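Local coordinates for protein BpsB (PgaB), Poly-beta-1,6-N-acetyl-D-glucosamine N-deacetylase (Bordetella bronchiseptica RB50, PDB 5BU6) that removes acetyl groups from the N-acetylglucosamine units of the biofilm polysaccharide poly-beta-1,6-N-acetyl-D-glucosamine, as a family 4 carbohydrate esterase required for biofilm formation, at residues Gly223-Asp228 with Leu255-Arg260; Phe47-Ile50 with Gly54-Pro57. The protein carries 5 engineered substitutions. One frame throughout, in Å; residues are numbered along the deposited sequence.

In the fold
Both contacts lie at the surface of the deacetylase fold, and they share no helix or strand. Interaction 1 is polar and small. A single hydrogen bond between a histidine and a glutamine joins the loop leading into helix 227-235 to the loop before strand 261-266, with the histidine side chain about 13 Å from a nickel ion. Interaction 2 lies further out, about 20 Å from the centre of the chain to its own centre. It is local along the sequence and mainly apolar, folding the end of helix 43-52 against its own exit toward strand 56-57. Its buried member, Ile50, reaches Leu80 of strand 77-83. The nearest atoms of the two interactions are about 12 Å apart.

Interaction 1 (Gly223-Asp228 with Leu255-Arg260); sequences GAHNRD and LTQIRR
His225 and Gln257 are the two residues that touch here. The first segment begins with Gly223, whose positive phi suits a glycine. Its carbonyl O lies at the edge of the His225 ring, in plane, and takes a weak hydrogen bond from ND1 at 3.4 Å. His225 follows after Ala224. Its CG sits between its own backbone N and carbonyl carbon (chi1 76°), and the ring reaches across to the other segment. NE2 donates to Gln257 OE1 at 3.0 Å, with an N-H...O angle of 161°. The oxygen stays close to the ring plane, while the amide is turned 30° against the ring. The firm bond at NE2 and the weak one at ND1 lie at different points of the ring edge and together limit its rotation. Trp220 stacks on it. In this polysaccharide deacetylase fold, the bond bridges the loop leading into helix 227-235 and the loop leading into strand 261-266. It is a surface link, and the His225 side chain is about 13 Å from a bound nickel ion. Asn226 comes next, at the N-cap of the helix, and its ND2 bonds Tyr192 OH. Asp228, in the first turn, forms a salt bridge with Arg193. Gln257 reaches the histidine through a chain bent at chi2. Its other amide atom, NE2, bonds Asp230 OD2 on the same helix.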
ATOM      1  N   GLY A 223       4.305  -2.102  -6.734  1.00 34.57           N
ATOM      2  CA  GLY A 223       3.462  -1.726  -7.862  1.00 39.96           C
ATOM      3  C   GLY A 223       3.213  -2.863  -8.844  1.00 41.24           C
ATOM      4  O   GLY A 223       2.847  -2.630 -10.003  1.00 39.31           O
ATOM      5  N   ALA A 224       3.413  -4.102  -8.394  1.00 38.38           N
ATOM      6  CA  ALA A 224       3.358  -5.245  -9.305  1.00 36.79           C
ATOM      7  C   ALA A 224       1.960  -5.848  -9.393  1.00 38.48           C
ATOM      8  O   ALA A 224       1.414  -6.363  -8.415  1.00 36.29           O
ATOM      9  CB  ALA A 224       4.347  -6.298  -8.897  1.00 35.44           C
ATOM     10  N   HIS A 225       1.390  -5.778 -10.590  1.00 39.72           N
ATOM     11  CA  HIS A 225       0.050  -6.290 -10.817  1.00 39.11           C
ATOM     12  C   HIS A 225      -0.135  -6.476 -12.312  1.00 41.53           C
ATOM     13  O   HIS A 225       0.658  -5.971 -13.119  1.00 40.74           O
ATOM     14  CB  HIS A 225      -1.001  -5.333 -10.233  1.00 34.98           C
ATOM     15  CG  HIS A 225      -1.216  -4.103 -11.056  1.00 41.19           C
ATOM     16  ND1 HIS A 225      -0.225  -3.167 -11.271  1.00 48.17           N
ATOM     17  CD2 HIS A 225      -2.295  -3.674 -11.750  1.00 46.98           C
ATOM     18  CE1 HIS A 225      -0.686  -2.210 -12.056  1.00 52.16           C
ATOM     19  NE2 HIS A 225      -1.940  -2.494 -12.364  1.00 52.34           N
ATOM     20  N   ASN A 226      -1.162  -7.222 -12.691  1.00 41.61           N
ATOM     21  CA  ASN A 226      -1.449  -7.430 -14.103  1.00 41.36           C
ATOM     22  C   ASN A 226      -2.924  -7.729 -14.288  1.00 45.85           C
ATOM     23  O   ASN A 226      -3.710  -7.595 -13.351  1.00 41.43           O
ATOM     24  CB  ASN A 226      -0.584  -8.557 -14.686  1.00 44.89           C
ATOM     25  CG  ASN A 226      -0.688  -9.859 -13.895  1.00 50.84           C
ATOM     26  OD1 ASN A 226      -1.778 -10.300 -13.531  1.00 49.26           O
ATOM     27  ND2 ASN A 226       0.458 -10.485 -13.638  1.00 53.58           N
ATOM     28  N   ARG A 227      -3.292  -8.127 -15.496  1.00 52.75           N
ATOM     29  CA  ARG A 227      -4.671  -8.454 -15.822  1.00 53.86           C
ATOM     30  C   ARG A 227      -5.242  -9.500 -14.867  1.00 50.63           C
ATOM     31  O   ARG A 227      -6.361  -9.359 -14.365  1.00 53.23           O
ATOM     32  CB  ARG A 227      -4.751  -8.960 -17.265  1.00 62.02           C
ATOM     33  CG  ARG A 227      -5.855  -8.336 -18.081  1.00 74.75           C
ATOM     34  CD  ARG A 227      -7.206  -8.785 -17.568  1.00 88.57           C
ATOM     35  NE  ARG A 227      -8.305  -8.212 -18.335  1.00 99.96           N
ATOM     36  CZ  ARG A 227      -9.578  -8.558 -18.178  1.00104.18           C
ATOM     37  NH1 ARG A 227      -9.910  -9.479 -17.283  1.00104.11           N
ATOM     38  NH2 ARG A 227     -10.517  -7.986 -18.918  1.00106.75           N
ATOM     39  N   ASP A 228      -4.469 -10.553 -14.623  1.00 46.25           N
ATOM     40  CA  ASP A 228      -4.926 -11.650 -13.770  1.00 44.25           C
ATOM     41  C   ASP A 228      -5.114 -11.212 -12.314  1.00 40.69           C
ATOM     42  O   ASP A 228      -6.094 -11.590 -11.676  1.00 43.08           O
ATOM     43  CB  ASP A 228      -3.951 -12.826 -13.844  1.00 55.53           C
ATOM     44  CG  ASP A 228      -3.959 -13.508 -15.210  1.00 76.66           C
ATOM     45  OD1 ASP A 228      -5.051 -13.657 -15.804  1.00 84.07           O
ATOM     46  OD2 ASP A 228      -2.869 -13.893 -15.692  1.00 87.64           O
ATOM     47  N   LEU A 255     -10.559   3.331 -10.801  1.00 38.83           N
ATOM     48  CA  LEU A 255     -10.068   3.276  -9.425  1.00 35.64           C
ATOM     49  C   LEU A 255      -9.294   1.988  -9.163  1.00 34.71           C
ATOM     50  O   LEU A 255      -8.670   1.849  -8.124  1.00 36.31           O
ATOM     51  CB  LEU A 255     -11.215   3.418  -8.406  1.00 33.79           C
ATOM     52  CG  LEU A 255     -11.879   4.800  -8.340  1.00 39.02           C
ATOM     53  CD1 LEU A 255     -12.824   4.865  -7.153  1.00 47.92           C
ATOM     54  CD2 LEU A 255     -10.879   5.976  -8.310  1.00 34.51           C
ATOM     55  N   THR A 256      -9.318   1.058 -10.115  1.00 36.00           N
ATOM     56  CA  THR A 256      -8.508  -0.154 -10.006  1.00 35.01           C
ATOM     57  C   THR A 256      -7.055   0.108 -10.386  1.00 36.42           C
ATOM     58  O   THR A 256      -6.186  -0.724 -10.134  1.00 39.93           O
ATOM     59  CB  THR A 256      -9.032  -1.260 -10.924  1.00 41.20           C
ATOM     60  OG1 THR A 256      -9.070  -0.752 -12.263  1.00 44.63           O
ATOM     61  CG2 THR A 256     -10.438  -1.707 -10.503  1.00 43.07           C
ATOM     62  N   GLN A 257      -6.802   1.257 -11.012  1.00 36.17           N
ATOM     63  CA  GLN A 257      -5.477   1.581 -11.543  1.00 33.00           C
ATOM     64  C   GLN A 257      -4.958   2.924 -11.038  1.00 36.49           C
ATOM     65  O   GLN A 257      -4.319   3.674 -11.789  1.00 37.92           O
ATOM     66  CB  GLN A 257      -5.504   1.614 -13.078  1.00 39.13           C
ATOM     67  CG  GLN A 257      -6.135   0.412 -13.740  1.00 49.03           C
ATOM     68  CD  GLN A 257      -5.303  -0.832 -13.573  1.00 54.92           C
ATOM     69  OE1 GLN A 257      -4.068  -0.770 -13.551  1.00 53.46           O
ATOM     70  NE2 GLN A 257      -5.971  -1.974 -13.430  1.00 59.46           N
ATOM     71  N   ILE A 258      -5.200   3.214  -9.768  1.00 36.68           N
ATOM     72  CA  ILE A 258      -4.828   4.505  -9.192  1.00 30.13           C
ATOM     73  C   ILE A 258      -3.306   4.756  -9.243  1.00 33.17           C
ATOM     74  O   ILE A 258      -2.501   3.892  -8.881  1.00 34.34           O
ATOM     75  CB  ILE A 258      -5.347   4.600  -7.747  1.00 27.23           C
ATOM     76  CG1 ILE A 258      -6.889   4.648  -7.739  1.00 34.98           C
ATOM     77  CG2 ILE A 258      -4.815   5.832  -7.034  1.00 31.85           C
ATOM     78  CD1 ILE A 258      -7.458   4.679  -6.322  1.00 31.75           C
ATOM     79  N   ARG A 259      -2.945   5.941  -9.724  1.00 32.81           N
ATOM     80  CA  ARG A 259      -1.565   6.383  -9.864  1.00 30.58           C
ATOM     81  C   ARG A 259      -1.041   7.023  -8.582  1.00 34.88           C
ATOM     82  O   ARG A 259      -1.771   7.738  -7.911  1.00 36.11           O
ATOM     83  CB  ARG A 259      -1.462   7.393 -11.016  1.00 31.02           C
ATOM     84  CG  ARG A 259      -1.874   6.787 -12.331  1.00 36.16           C
ATOM     85  CD  ARG A 259      -2.207   7.836 -13.366  1.00 42.35           C
ATOM     86  NE  ARG A 259      -2.464   7.206 -14.652  1.00 48.02           N
ATOM     87  CZ  ARG A 259      -2.895   7.854 -15.726  1.00 53.67           C
ATOM     88  NH1 ARG A 259      -3.139   9.156 -15.665  1.00 48.51           N
ATOM     89  NH2 ARG A 259      -3.093   7.191 -16.854  1.00 53.08           N
ATOM     90  N   ARG A 260       0.225   6.800  -8.250  1.00 34.48           N
ATOM     91  CA  ARG A 260       0.790   7.527  -7.125  1.00 33.44           C
ATOM     92  C   ARG A 260       2.268   7.802  -7.289  1.00 38.49           C
ATOM     93  O   ARG A 260       2.955   7.150  -8.082  1.00 38.48           O
ATOM     94  CB  ARG A 260       0.557   6.773  -5.824  1.00 33.82           C
ATOM     95  CG  ARG A 260       1.338   5.532  -5.673  1.00 36.35           C
ATOM     96  CD  ARG A 260       0.530   4.504  -4.821  1.00 44.52           C
ATOM     97  NE  ARG A 260       1.303   3.273  -4.740  1.00 48.66           N
ATOM     98  CZ  ARG A 260       1.798   2.766  -3.617  1.00 50.40           C
ATOM     99  NH1 ARG A 260       1.550   3.349  -2.454  1.00 53.64           N
ATOM    100  NH2 ARG A 260       2.512   1.653  -3.661  1.00 51.81           N
TER

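Interaction 2 (Phe47-Ile50 with Gly54-Pro57); sequences FEWI and GFNP
Ile50 and Phe55 meet where helix 43-52 ends and the chain turns toward strand 56-57. The turn is a Schellman motif: Gly54 takes a positive phi and two bonds run back into the last helical turn. Phe55 N donates to Ile50 O at 3.0 Å, the 6→1 bond of the motif, with an N-H...O angle of 147°. This bond holds Phe55 close to the helix end.

The shape of the contact follows from two projections. The first is the CG2 branch of Ile50. It lies anti to the backbone N and fits between Phe55 and Pro57. CG2 touches Phe55 CB at 3.7 Å and Pro57 CG at 3.8 Å. The Ile50 and Phe55 side chains cross at about a right angle. The proline presents its CG corner, with CD close behind. Strand 77-83 lies beneath, where Ile50 packs on Leu80 and both Phe55 and Pro57 touch Ile78. Tyr102 also packs on Ile50 and Pro57.

The second projection is the CE2 corner of the Phe55 ring. Trp49 has its CG anti to the backbone N (chi1 172°), and its six-membered ring swings toward the phenylalanine. The planes are 49° apart and the centroids 5.4 Å, so the rings meet obliquely. The Phe55 ring also has Ile50 O at its edge, with CD2 the nearest ring atom at 3.8 Å. Phe55 CE2 sits over one face of the indole, displaced toward its rim, 3.9 Å from Trp49 CH2.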
ATOM      1  N   PHE A  47       4.493  17.657   5.907  1.00 42.85           N
ATOM      2  CA  PHE A  47       3.126  18.058   6.230  1.00 44.84           C
ATOM      3  C   PHE A  47       2.967  19.566   6.121  1.00 46.44           C
ATOM      4  O   PHE A  47       1.900  20.058   5.768  1.00 40.98           O
ATOM      5  CB  PHE A  47       2.732  17.579   7.622  1.00 42.03           C
ATOM      6  CG  PHE A  47       2.234  16.158   7.651  1.00 42.21           C
ATOM      7  CD1 PHE A  47       2.660  15.242   6.706  1.00 47.40           C
ATOM      8  CD2 PHE A  47       1.333  15.746   8.611  1.00 47.28           C
ATOM      9  CE1 PHE A  47       2.204  13.929   6.727  1.00 50.53           C
ATOM     10  CE2 PHE A  47       0.872  14.441   8.639  1.00 45.54           C
ATOM     11  CZ  PHE A  47       1.307  13.530   7.699  1.00 45.59           C
ATOM     12  N   GLU A  48       4.037  20.291   6.419  1.00 38.94           N
ATOM     13  CA  GLU A  48       4.039  21.746   6.264  1.00 38.42           C
ATOM     14  C   GLU A  48       4.081  22.178   4.798  1.00 44.04           C
ATOM     15  O   GLU A  48       3.456  23.174   4.425  1.00 42.80           O
ATOM     16  CB  GLU A  48       5.220  22.365   7.023  1.00 63.63           C
ATOM     17  CG  GLU A  48       5.086  22.334   8.539  1.00 76.08           C
ATOM     18  CD  GLU A  48       4.028  23.292   9.074  1.00 90.19           C
ATOM     19  OE1 GLU A  48       3.772  23.262  10.298  1.00 90.89           O
ATOM     20  OE2 GLU A  48       3.459  24.076   8.284  1.00 95.70           O
ATOM     21  N   TRP A  49       4.818  21.449   3.965  1.00 44.81           N
ATOM     22  CA  TRP A  49       4.836  21.719   2.519  1.00 45.60           C
ATOM     23  C   TRP A  49       3.436  21.539   1.937  1.00 41.64           C
ATOM     24  O   TRP A  49       2.949  22.386   1.184  1.00 50.70           O
ATOM     25  CB  TRP A  49       5.822  20.788   1.801  1.00 63.93           C
ATOM     26  CG  TRP A  49       5.787  20.828   0.274  1.00 84.82           C
ATOM     27  CD1 TRP A  49       6.261  21.826  -0.532  1.00 94.64           C
ATOM     28  CD2 TRP A  49       5.290  19.806  -0.612  1.00 79.46           C
ATOM     29  NE1 TRP A  49       6.076  21.498  -1.857  1.00 93.69           N
ATOM     30  CE2 TRP A  49       5.485  20.265  -1.933  1.00 84.40           C
ATOM     31  CE3 TRP A  49       4.697  18.554  -0.416  1.00 77.16           C
ATOM     32  CZ2 TRP A  49       5.106  19.519  -3.049  1.00 79.12           C
ATOM     33  CZ3 TRP A  49       4.321  17.813  -1.527  1.00 75.12           C
ATOM     34  CH2 TRP A  49       4.526  18.303  -2.827  1.00 77.33           C
ATOM     35  N   ILE A  50       2.802  20.435   2.311  1.00 41.90           N
ATOM     36  CA  ILE A  50       1.454  20.119   1.840  1.00 40.55           C
ATOM     37  C   ILE A  50       0.532  21.295   2.139  1.00 40.98           C
ATOM     38  O   ILE A  50      -0.139  21.804   1.252  1.00 40.96           O
ATOM     39  CB  ILE A  50       0.920  18.837   2.492  1.00 42.47           C
ATOM     40  CG1 ILE A  50       1.694  17.623   1.963  1.00 44.96           C
ATOM     41  CG2 ILE A  50      -0.582  18.672   2.240  1.00 43.71           C
ATOM     42  CD1 ILE A  50       1.340  16.337   2.621  1.00 45.37           C
ATOM     43  N   GLY A  54      -1.023  24.617  -0.507  1.00 48.35           N
ATOM     44  CA  GLY A  54      -2.452  24.620  -0.718  1.00 43.15           C
ATOM     45  C   GLY A  54      -3.076  23.275  -1.041  1.00 45.44           C
ATOM     46  O   GLY A  54      -4.213  23.242  -1.524  1.00 42.82           O
ATOM     47  N   PHE A  55      -2.372  22.166  -0.785  1.00 37.02           N
ATOM     48  CA  PHE A  55      -2.966  20.866  -1.055  1.00 37.17           C
ATOM     49  C   PHE A  55      -4.018  20.602  -0.007  1.00 41.95           C
ATOM     50  O   PHE A  55      -3.920  21.106   1.108  1.00 41.36           O
ATOM     51  CB  PHE A  55      -1.923  19.737  -1.063  1.00 38.68           C
ATOM     52  CG  PHE A  55      -1.011  19.767  -2.257  1.00 44.97           C
ATOM     53  CD1 PHE A  55      -1.473  19.377  -3.508  1.00 50.37           C
ATOM     54  CD2 PHE A  55       0.308  20.173  -2.132  1.00 46.11           C
ATOM     55  CE1 PHE A  55      -0.635  19.406  -4.615  1.00 56.67           C
ATOM     56  CE2 PHE A  55       1.150  20.202  -3.231  1.00 51.16           C
ATOM     57  CZ  PHE A  55       0.679  19.813  -4.474  1.00 56.81           C
ATOM     58  N   ASN A  56      -5.035  19.830  -0.382  1.00 36.76           N
ATOM     59  CA  ASN A  56      -6.084  19.415   0.541  1.00 37.17           C
ATOM     60  C   ASN A  56      -6.145  17.902   0.637  1.00 34.57           C
ATOM     61  O   ASN A  56      -6.727  17.252  -0.222  1.00 37.11           O
ATOM     62  CB  ASN A  56      -7.441  19.973   0.090  1.00 37.37           C
ATOM     63  CG  ASN A  56      -7.558  21.453   0.317  1.00 40.60           C
ATOM     64  OD1 ASN A  56      -7.495  21.921   1.453  1.00 45.62           O
ATOM     65  ND2 ASN A  56      -7.737  22.207  -0.759  1.00 42.84           N
ATOM     66  N   PRO A  57      -5.510  17.327   1.667  1.00 32.16           N
ATOM     67  CA  PRO A  57      -5.567  15.875   1.832  1.00 32.24           C
ATOM     68  C   PRO A  57      -7.003  15.363   1.984  1.00 38.17           C
ATOM     69  O   PRO A  57      -7.792  15.927   2.732  1.00 32.84           O
ATOM     70  CB  PRO A  57      -4.739  15.633   3.095  1.00 30.97           C
ATOM     71  CG  PRO A  57      -3.745  16.815   3.095  1.00 31.13           C
ATOM     72  CD  PRO A  57      -4.591  17.964   2.623  1.00 36.46           C
TER